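Local coordinates for 6-phosphogluconolactonase (Shewanella baltica, PDB 3NWP), which probably hydrolyses 6-phosphogluconolactone to 6-phosphogluconate, the second step of the oxidative pentose phosphate pathway, at residues P129-V134 and N185-Y190; G37-V42 and S64-T69. All blocks are in the same frame, centred on the assembly; numbering follows the deposited sequence.

Contact 1: residues P129-V134 and N185-Y190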
ATOM      1  N   PRO A 129       5.606  -4.427 -13.672  1.00 19.59           N
ATOM      2  CA  PRO A 129       5.458  -4.378 -12.216  1.00 18.89           C
ATOM      3  C   PRO A 129       5.453  -2.994 -11.606  1.00 16.52           C
ATOM      4  O   PRO A 129       6.093  -2.080 -12.119  1.00 18.64           O
ATOM      5  CB  PRO A 129       6.662  -5.145 -11.691  1.00 20.69           C
ATOM      6  CG  PRO A 129       7.569  -5.222 -12.781  1.00 26.57           C
ATOM      7  CD  PRO A 129       6.829  -5.161 -14.036  1.00 22.69           C
ATOM      8  N   PHE A 130       4.760  -2.832 -10.486  1.00 15.31           N
ATOM      9  CA  PHE A 130       4.769  -1.593  -9.783  1.00 15.17           C
ATOM     10  C   PHE A 130       6.188  -1.277  -9.334  1.00 14.82           C
ATOM     11  O   PHE A 130       6.878  -2.149  -8.804  1.00 16.15           O
ATOM     12  CB  PHE A 130       3.859  -1.606  -8.560  1.00 13.43           C
ATOM     13  CG  PHE A 130       2.401  -1.873  -8.838  1.00 14.34           C
ATOM     14  CD1 PHE A 130       1.659  -1.055  -9.668  1.00 18.06           C
ATOM     15  CD2 PHE A 130       1.759  -2.864  -8.165  1.00 18.18           C
ATOM     16  CE1 PHE A 130       0.304  -1.310  -9.893  1.00 18.84           C
ATOM     17  CE2 PHE A 130       0.382  -3.106  -8.376  1.00 21.87           C
ATOM     18  CZ  PHE A 130      -0.311  -2.307  -9.226  1.00 19.11           C
ATOM     19  N   ASP A 131       6.626  -0.031  -9.479  1.00 13.84           N
ATOM     20  CA  ASP A 131       7.996   0.281  -9.081  1.00 12.49           C
ATOM     21  C   ASP A 131       8.173   0.342  -7.571  1.00 13.50           C
ATOM     22  O   ASP A 131       9.175  -0.158  -7.019  1.00 14.94           O
ATOM     23  CB  ASP A 131       8.450   1.569  -9.712  1.00 14.13           C
ATOM     24  CG  ASP A 131       8.483   1.435 -11.235  1.00 16.17           C
ATOM     25  OD1 ASP A 131       9.245   0.559 -11.733  1.00 16.87           O
ATOM     26  OD2 ASP A 131       7.669   2.080 -11.931  1.00 16.27           O
ATOM     27  N   VAL A 132       7.209   0.954  -6.886  1.00 13.57           N
ATOM     28  CA  VAL A 132       7.263   1.102  -5.419  1.00 13.10           C
ATOM     29  C   VAL A 132       5.855   0.875  -4.836  1.00 13.01           C
ATOM     30  O   VAL A 132       4.870   1.446  -5.352  1.00 13.17           O
ATOM     31  CB  VAL A 132       7.736   2.488  -5.015  1.00 13.17           C
ATOM     32  CG1 VAL A 132       7.706   2.620  -3.475  1.00 14.16           C
ATOM     33  CG2 VAL A 132       9.161   2.770  -5.503  1.00 14.38           C
ATOM     34  N   VAL A 133       5.757   0.018  -3.841  1.00 13.25           N
ATOM     35  CA  VAL A 133       4.521  -0.199  -3.078  1.00 13.86           C
ATOM     36  C   VAL A 133       4.792   0.130  -1.646  1.00 13.73           C
ATOM     37  O   VAL A 133       5.741  -0.390  -1.039  1.00 13.38           O
ATOM     38  CB  VAL A 133       4.088  -1.657  -3.185  1.00 12.96           C
ATOM     39  CG1 VAL A 133       2.866  -1.975  -2.286  1.00 14.82           C
ATOM     40  CG2 VAL A 133       3.779  -2.024  -4.639  1.00 13.57           C
ATOM     41  N   VAL A 134       3.950   0.969  -1.039  1.00 12.50           N
ATOM     42  CA  VAL A 134       4.067   1.379   0.362  1.00 12.12           C
ATOM     43  C   VAL A 134       2.859   0.807   1.094  1.00 13.30           C
ATOM     44  O   VAL A 134       1.711   1.117   0.765  1.00 13.77           O
ATOM     45  CB  VAL A 134       4.120   2.884   0.538  1.00 15.38           C
ATOM     46  CG1 VAL A 134       4.444   3.208   2.037  1.00 14.75           C
ATOM     47  CG2 VAL A 134       5.162   3.518  -0.416  1.00 16.36           C
ATOM     48  N   ASN A 185       3.760  -8.310  -7.626  1.00 16.42           N
ATOM     49  CA  ASN A 185       4.339  -8.002  -8.953  1.00 18.12           C
ATOM     50  C   ASN A 185       4.825  -6.552  -8.915  1.00 14.52           C
ATOM     51  O   ASN A 185       4.256  -5.653  -9.506  1.00 16.41           O
ATOM     52  CB  ASN A 185       3.361  -8.226 -10.101  1.00 19.58           C
ATOM     53  CG  ASN A 185       4.051  -8.142 -11.469  1.00 22.15           C
ATOM     54  OD1 ASN A 185       5.255  -8.424 -11.593  1.00 26.76           O
ATOM     55  ND2 ASN A 185       3.316  -7.714 -12.455  1.00 24.88           N
ATOM     56  N   SER A 186       5.874  -6.402  -8.125  0.60 13.36           N
ATOM     57  CA  SER A 186       6.442  -5.118  -7.809  0.60 12.48           C
ATOM     58  C   SER A 186       7.923  -5.320  -7.637  0.60 12.15           C
ATOM     59  O   SER A 186       8.427  -6.428  -7.412  0.60 13.67           O
ATOM     60  CB  SER A 186       5.842  -4.560  -6.524  0.60 12.71           C
ATOM     61  OG  SER A 186       6.017  -5.450  -5.449  0.60 12.23           O
ATOM     62  N   ARG A 187       8.616  -4.196  -7.731  0.50 11.01           N
ATOM     63  CA  ARG A 187      10.062  -4.139  -7.635  0.50  9.94           C
ATOM     64  C   ARG A 187      10.565  -3.907  -6.205  0.50 11.15           C
ATOM     65  O   ARG A 187      11.626  -4.460  -5.807  0.50 13.45           O
ATOM     66  CB  ARG A 187      10.605  -3.037  -8.579  0.50 11.78           C
ATOM     67  CG  ARG A 187      10.132  -3.172 -10.041  0.50 11.21           C
ATOM     68  CD  ARG A 187      10.868  -2.166 -10.986  0.50 12.14           C
ATOM     69  NE  ARG A 187      10.196  -2.116 -12.273  0.50 11.97           N
ATOM     70  CZ  ARG A 187      10.439  -2.943 -13.294  0.50 13.02           C
ATOM     71  NH1 ARG A 187      11.364  -3.884 -13.209  0.50 15.02           N
ATOM     72  NH2 ARG A 187       9.708  -2.834 -14.406  0.50 15.37           N
ATOM     73  N   GLN A 188       9.796  -3.131  -5.420  1.00 13.98           N
ATOM     74  CA  GLN A 188      10.184  -2.775  -4.065  1.00 12.83           C
ATOM     75  C   GLN A 188       8.921  -2.537  -3.239  1.00 14.79           C
ATOM     76  O   GLN A 188       8.020  -1.820  -3.701  1.00 14.57           O
ATOM     77  CB  GLN A 188      11.012  -1.533  -4.054  1.00 14.25           C
ATOM     78  CG  GLN A 188      11.307  -0.975  -2.641  1.00 15.87           C
ATOM     79  CD  GLN A 188      12.425  -1.723  -1.948  1.00 15.79           C
ATOM     80  OE1 GLN A 188      13.567  -1.772  -2.483  1.00 18.06           O
ATOM     81  NE2 GLN A 188      12.141  -2.365  -0.807  1.00 15.63           N
ATOM     82  N   ILE A 189       8.854  -3.170  -2.052  1.00 11.44           N
ATOM     83  CA  ILE A 189       7.813  -2.881  -1.093  1.00 11.77           C
ATOM     84  C   ILE A 189       8.436  -2.292   0.150  1.00 13.20           C
ATOM     85  O   ILE A 189       9.524  -2.712   0.613  1.00 13.33           O
ATOM     86  CB  ILE A 189       7.102  -4.231  -0.726  1.00 13.06           C
ATOM     87  CG1 ILE A 189       6.397  -4.797  -1.950  1.00 13.12           C
ATOM     88  CG2 ILE A 189       6.156  -4.012   0.455  1.00 13.39           C
ATOM     89  CD1 ILE A 189       5.859  -6.218  -1.765  1.00 14.82           C
ATOM     90  N   TYR A 190       7.756  -1.282   0.722  1.00 12.60           N
ATOM     91  CA  TYR A 190       8.091  -0.699   2.030  1.00 13.21           C
ATOM     92  C   TYR A 190       6.968  -0.971   2.982  1.00 14.06           C
ATOM     93  O   TYR A 190       5.808  -0.871   2.565  1.00 14.94           O
ATOM     94  CB  TYR A 190       8.284   0.808   1.904  1.00 13.17           C
ATOM     95  CG  TYR A 190       9.494   1.166   1.105  1.00 12.41           C
ATOM     96  CD1 TYR A 190      10.749   1.068   1.653  1.00 14.97           C
ATOM     97  CD2 TYR A 190       9.403   1.610  -0.206  1.00 13.52           C
ATOM     98  CE1 TYR A 190      11.887   1.322   0.881  1.00 16.43           C
ATOM     99  CE2 TYR A 190      10.520   1.940  -0.960  1.00 13.20           C
ATOM    100  CZ  TYR A 190      11.774   1.807  -0.390  1.00 15.16           C
ATOM    101  OH  TYR A 190      12.906   2.082  -1.146  1.00 17.08           O
TER
HETATM  102  O   HOH W   1       7.274  -1.052 -14.423  1.00 16.31           O
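Val133 and Val134 pair in parallel with Ile189 and Tyr190, and backbone bonds between P129-V134 and N185-Y190 also link the segments further back, at Phe130. Val133 is gripped twice, its N bonding Gln188 O at 2.9 Å while its O receives Tyr190 N at 2.8 Å. Three residues earlier, Phe130 is held in the same two-handed way: its N bonds Asn185 O, and its O takes the amide of Arg187. Arg187, in the conformer described, and Asp131 provide the charged element. Their side chains run alongside each other and point the same way, with carboxylate and guanidinium planes 17° apart, and Arg187 NE meets Asp131 OD1 at 2.9 Å. The bond is bent, 135° at the hydrogen. An extended arginine chain carries the guanidinium on to Pro129, which follows a cis peptide bond and brings its CG over one face, 3.6 Å from NH2. In this conformer a water at the guanidinium edge joins Arg187 NH2 to Pro129 O. Apolar contacts are few. Val132 CG1, set anti to its own N (chi1 177°), reaches the edge of the Tyr190 ring 3.8 Å from CD2, while Val133 CG2 packs on Ser186 CB. Asp131 OD1 has a second salt bridge to Arg36, and Tyr190 OH bonds Gln28. Helix 14-36 thus packs against the face bearing Val132 and Tyr190, helix 180-184 touches Val133 and Ile189 on the other, and strands 39-43 and 227-232 continue the sheet beyond the pair.

Contact 2: residues G37-V42 and S64-T69; sequences GKASLV and SDVYIT
Lys38 lays its aliphatic chain across the edge of the Tyr67 ring, CD coming to 3.6 Å from CE1, before its amine turns to Asp65. The pair stands at the entrance to a beta-alpha-beta unit, in which strand 39-43, helix 50-58 and strand 66-74 follow one another and the two strands lie parallel, a recurring element of Rossmann-like sheets such as this family's. The short strand segments run 21° apart, close to the slight twist familiar from such sheets. Four backbone bonds tie them in a regular ladder: Asp65 O takes Ala39 N, Ala39 O takes Tyr67 N, Tyr67 O takes Leu41 N, and Leu41 O takes Thr69 N. The second is almost straight, 178° at the hydrogen.

Each face of the ladder has its own cast. On one, Leu41 and Ile68 run alongside one another in the same direction, with CD2 and CD1 4.1 Å apart; Leu41 CB also packs on Val66 CG1, and Ala39 and Leu41 meet helix 14-36. On the other, Val42 CG2 and Thr69 CG2 pack alongside each other at 4.1 Å, and the Tyr67 ring stands edge-to-face with Phe126. The hydroxyls on this face bond elsewhere: Ser40 OG to Pro127 O, Thr69 OG1 to Arg103 O.

At the start of the ladder, where Gly37 has just left helix 14-36, bends at chi2 and chi4 fold the lysine back over Asp65. Lys38 NZ lies 2.7 Å from Asp65 OD1 in a salt bridge, approaching from above the carboxylate plane.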
ATOM      1  N   GLY A  37      10.489   5.482 -18.757  1.00 18.12           N
ATOM      2  CA  GLY A  37       9.677   6.593 -19.148  1.00 19.64           C
ATOM      3  C   GLY A  37       8.504   6.951 -18.278  1.00 20.28           C
ATOM      4  O   GLY A  37       8.064   8.076 -18.307  1.00 21.14           O
ATOM      5  N   LYS A  38       7.936   5.966 -17.563  1.00 18.95           N
ATOM      6  CA  LYS A  38       6.838   6.194 -16.646  1.00 19.40           C
ATOM      7  C   LYS A  38       7.088   5.233 -15.474  1.00 20.64           C
ATOM      8  O   LYS A  38       7.668   4.153 -15.663  1.00 25.60           O
ATOM      9  CB  LYS A  38       5.494   5.851 -17.260  1.00 20.87           C
ATOM     10  CG  LYS A  38       5.031   6.768 -18.442  1.00 27.03           C
ATOM     11  CD  LYS A  38       4.672   8.197 -17.922  1.00 28.44           C
ATOM     12  CE  LYS A  38       4.186   9.188 -18.976  1.00 34.98           C
ATOM     13  NZ  LYS A  38       5.322   9.675 -19.698  1.00 38.15           N
ATOM     14  N   ALA A  39       6.655   5.644 -14.299  1.00 16.88           N
ATOM     15  CA  ALA A  39       6.826   4.847 -13.102  1.00 17.02           C
ATOM     16  C   ALA A  39       5.467   4.686 -12.452  1.00 15.83           C
ATOM     17  O   ALA A  39       4.511   5.348 -12.817  1.00 17.29           O
ATOM     18  CB  ALA A  39       7.788   5.522 -12.146  1.00 17.76           C
ATOM     19  N   SER A  40       5.366   3.725 -11.529  1.00 15.04           N
ATOM     20  CA  SER A  40       4.133   3.498 -10.781  1.00 16.78           C
ATOM     21  C   SER A  40       4.419   3.329  -9.296  1.00 15.64           C
ATOM     22  O   SER A  40       5.401   2.705  -8.872  1.00 15.78           O
ATOM     23  CB  SER A  40       3.335   2.322 -11.316  1.00 18.91           C
ATOM     24  OG  SER A  40       4.090   1.149 -11.300  1.00 17.51           O
ATOM     25  N   LEU A  41       3.551   3.964  -8.512  1.00 14.90           N
ATOM     26  CA  LEU A  41       3.573   3.993  -7.052  1.00 13.70           C
ATOM     27  C   LEU A  41       2.206   3.570  -6.495  1.00 15.46           C
ATOM     28  O   LEU A  41       1.164   4.078  -6.929  1.00 14.65           O
ATOM     29  CB  LEU A  41       3.845   5.393  -6.614  1.00 14.84           C
ATOM     30  CG  LEU A  41       3.765   5.711  -5.131  1.00 14.31           C
ATOM     31  CD1 LEU A  41       4.843   4.964  -4.316  1.00 12.79           C
ATOM     32  CD2 LEU A  41       3.827   7.288  -4.845  1.00 14.61           C
ATOM     33  N   VAL A  42       2.213   2.651  -5.531  1.00 13.96           N
ATOM     34  CA  VAL A  42       1.013   2.262  -4.794  1.00 12.58           C
ATOM     35  C   VAL A  42       1.231   2.734  -3.387  1.00 13.06           C
ATOM     36  O   VAL A  42       2.273   2.491  -2.770  1.00 12.85           O
ATOM     37  CB  VAL A  42       0.825   0.752  -4.799  1.00 14.26           C
ATOM     38  CG1 VAL A  42      -0.372   0.340  -3.891  1.00 16.99           C
ATOM     39  CG2 VAL A  42       0.667   0.213  -6.296  1.00 15.75           C
ATOM     40  N   SER A  64       5.011  13.995 -13.117  1.00 19.25           N
ATOM     41  CA  SER A  64       4.031  13.878 -14.192  1.00 20.44           C
ATOM     42  C   SER A  64       4.159  12.581 -14.987  1.00 20.11           C
ATOM     43  O   SER A  64       3.251  12.202 -15.727  1.00 21.02           O
ATOM     44  CB  SER A  64       4.060  15.130 -15.129  1.00 19.52           C
ATOM     45  OG  SER A  64       5.299  15.255 -15.819  1.00 23.27           O
ATOM     46  N   ASP A  65       5.262  11.885 -14.797  1.00 19.23           N
ATOM     47  CA  ASP A  65       5.523  10.602 -15.421  1.00 17.70           C
ATOM     48  C   ASP A  65       5.337   9.482 -14.372  1.00 17.65           C
ATOM     49  O   ASP A  65       5.731   8.343 -14.649  1.00 18.10           O
ATOM     50  CB  ASP A  65       6.913  10.555 -15.988  1.00 21.05           C
ATOM     51  CG  ASP A  65       7.111  11.578 -17.115  1.00 22.86           C
ATOM     52  OD1 ASP A  65       6.256  11.550 -18.017  1.00 23.44           O
ATOM     53  OD2 ASP A  65       8.107  12.320 -17.092  1.00 25.46           O
ATOM     54  N   VAL A  66       4.710   9.792 -13.235  1.00 15.99           N
ATOM     55  CA  VAL A  66       4.456   8.775 -12.161  1.00 15.42           C
ATOM     56  C   VAL A  66       2.974   8.548 -12.078  1.00 16.42           C
ATOM     57  O   VAL A  66       2.179   9.510 -11.883  1.00 19.74           O
ATOM     58  CB  VAL A  66       5.023   9.206 -10.791  1.00 16.53           C
ATOM     59  CG1 VAL A  66       4.692   8.106  -9.709  1.00 16.15           C
ATOM     60  CG2 VAL A  66       6.517   9.526 -10.874  1.00 16.45           C
ATOM     61  N   TYR A  67       2.557   7.282 -12.196  1.00 16.63           N
ATOM     62  CA  TYR A  67       1.192   6.855 -11.998  1.00 17.36           C
ATOM     63  C   TYR A  67       1.027   6.395 -10.572  1.00 16.22           C
ATOM     64  O   TYR A  67       1.871   5.647 -10.070  1.00 17.77           O
ATOM     65  CB  TYR A  67       0.856   5.700 -12.939  1.00 19.45           C
ATOM     66  CG  TYR A  67       0.743   6.059 -14.379  1.00 22.04           C
ATOM     67  CD1 TYR A  67       1.861   6.239 -15.154  1.00 26.27           C
ATOM     68  CD2 TYR A  67      -0.509   6.072 -14.994  1.00 33.35           C
ATOM     69  CE1 TYR A  67       1.752   6.540 -16.523  1.00 36.81           C
ATOM     70  CE2 TYR A  67      -0.627   6.358 -16.352  1.00 38.92           C
ATOM     71  CZ  TYR A  67       0.514   6.597 -17.097  1.00 40.82           C
ATOM     72  OH  TYR A  67       0.440   6.886 -18.443  1.00 51.38           O
ATOM     73  N   ILE A  68      -0.022   6.861  -9.880  1.00 16.35           N
ATOM     74  CA  ILE A  68      -0.218   6.540  -8.487  1.00 14.90           C
ATOM     75  C   ILE A  68      -1.588   5.949  -8.242  1.00 16.76           C
ATOM     76  O   ILE A  68      -2.573   6.380  -8.825  1.00 16.42           O
ATOM     77  CB  ILE A  68      -0.087   7.785  -7.603  1.00 15.19           C
ATOM     78  CG1 ILE A  68       1.232   8.521  -7.866  1.00 14.83           C
ATOM     79  CG2 ILE A  68      -0.223   7.366  -6.124  1.00 14.14           C
ATOM     80  CD1 ILE A  68       1.420   9.826  -7.040  1.00 16.16           C
ATOM     81  N   THR A  69      -1.652   4.874  -7.459  1.00 14.23           N
ATOM     82  CA  THR A  69      -2.924   4.326  -7.039  1.00 15.22           C
ATOM     83  C   THR A  69      -2.849   3.870  -5.574  1.00 18.14           C
ATOM     84  O   THR A  69      -1.840   4.083  -4.889  1.00 15.52           O
ATOM     85  CB  THR A  69      -3.438   3.225  -7.991  1.00 17.43           C
ATOM     86  OG1 THR A  69      -4.843   2.984  -7.735  1.00 17.59           O
ATOM     87  CG2 THR A  69      -2.655   1.908  -7.905  1.00 15.89           C
TER

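How the contacts relate
Contacts 1 and 2 are two seams of one sheet, separated by the 39-43/132-135 pairing, their centres 11 Å apart. The strand order is thus 66-74, 39-43, 132-135, 189-194. Along the chain the two contacts come in series, contact 2 closing before contact 1 opens, and the pairing of 39-43 with 132-135 joins them. That middle seam is bonded too: Val134 N lies 2.9 Å from Val42 O, and Asp131 OD2 is equally far from Ser40 N, probable hydrogen bonds both. Asp131 therefore serves both contacts, one oxygen turned to Arg187 and the other to strand 39-43. Together they form a continuous parallel core, with helix 14-36 against one face.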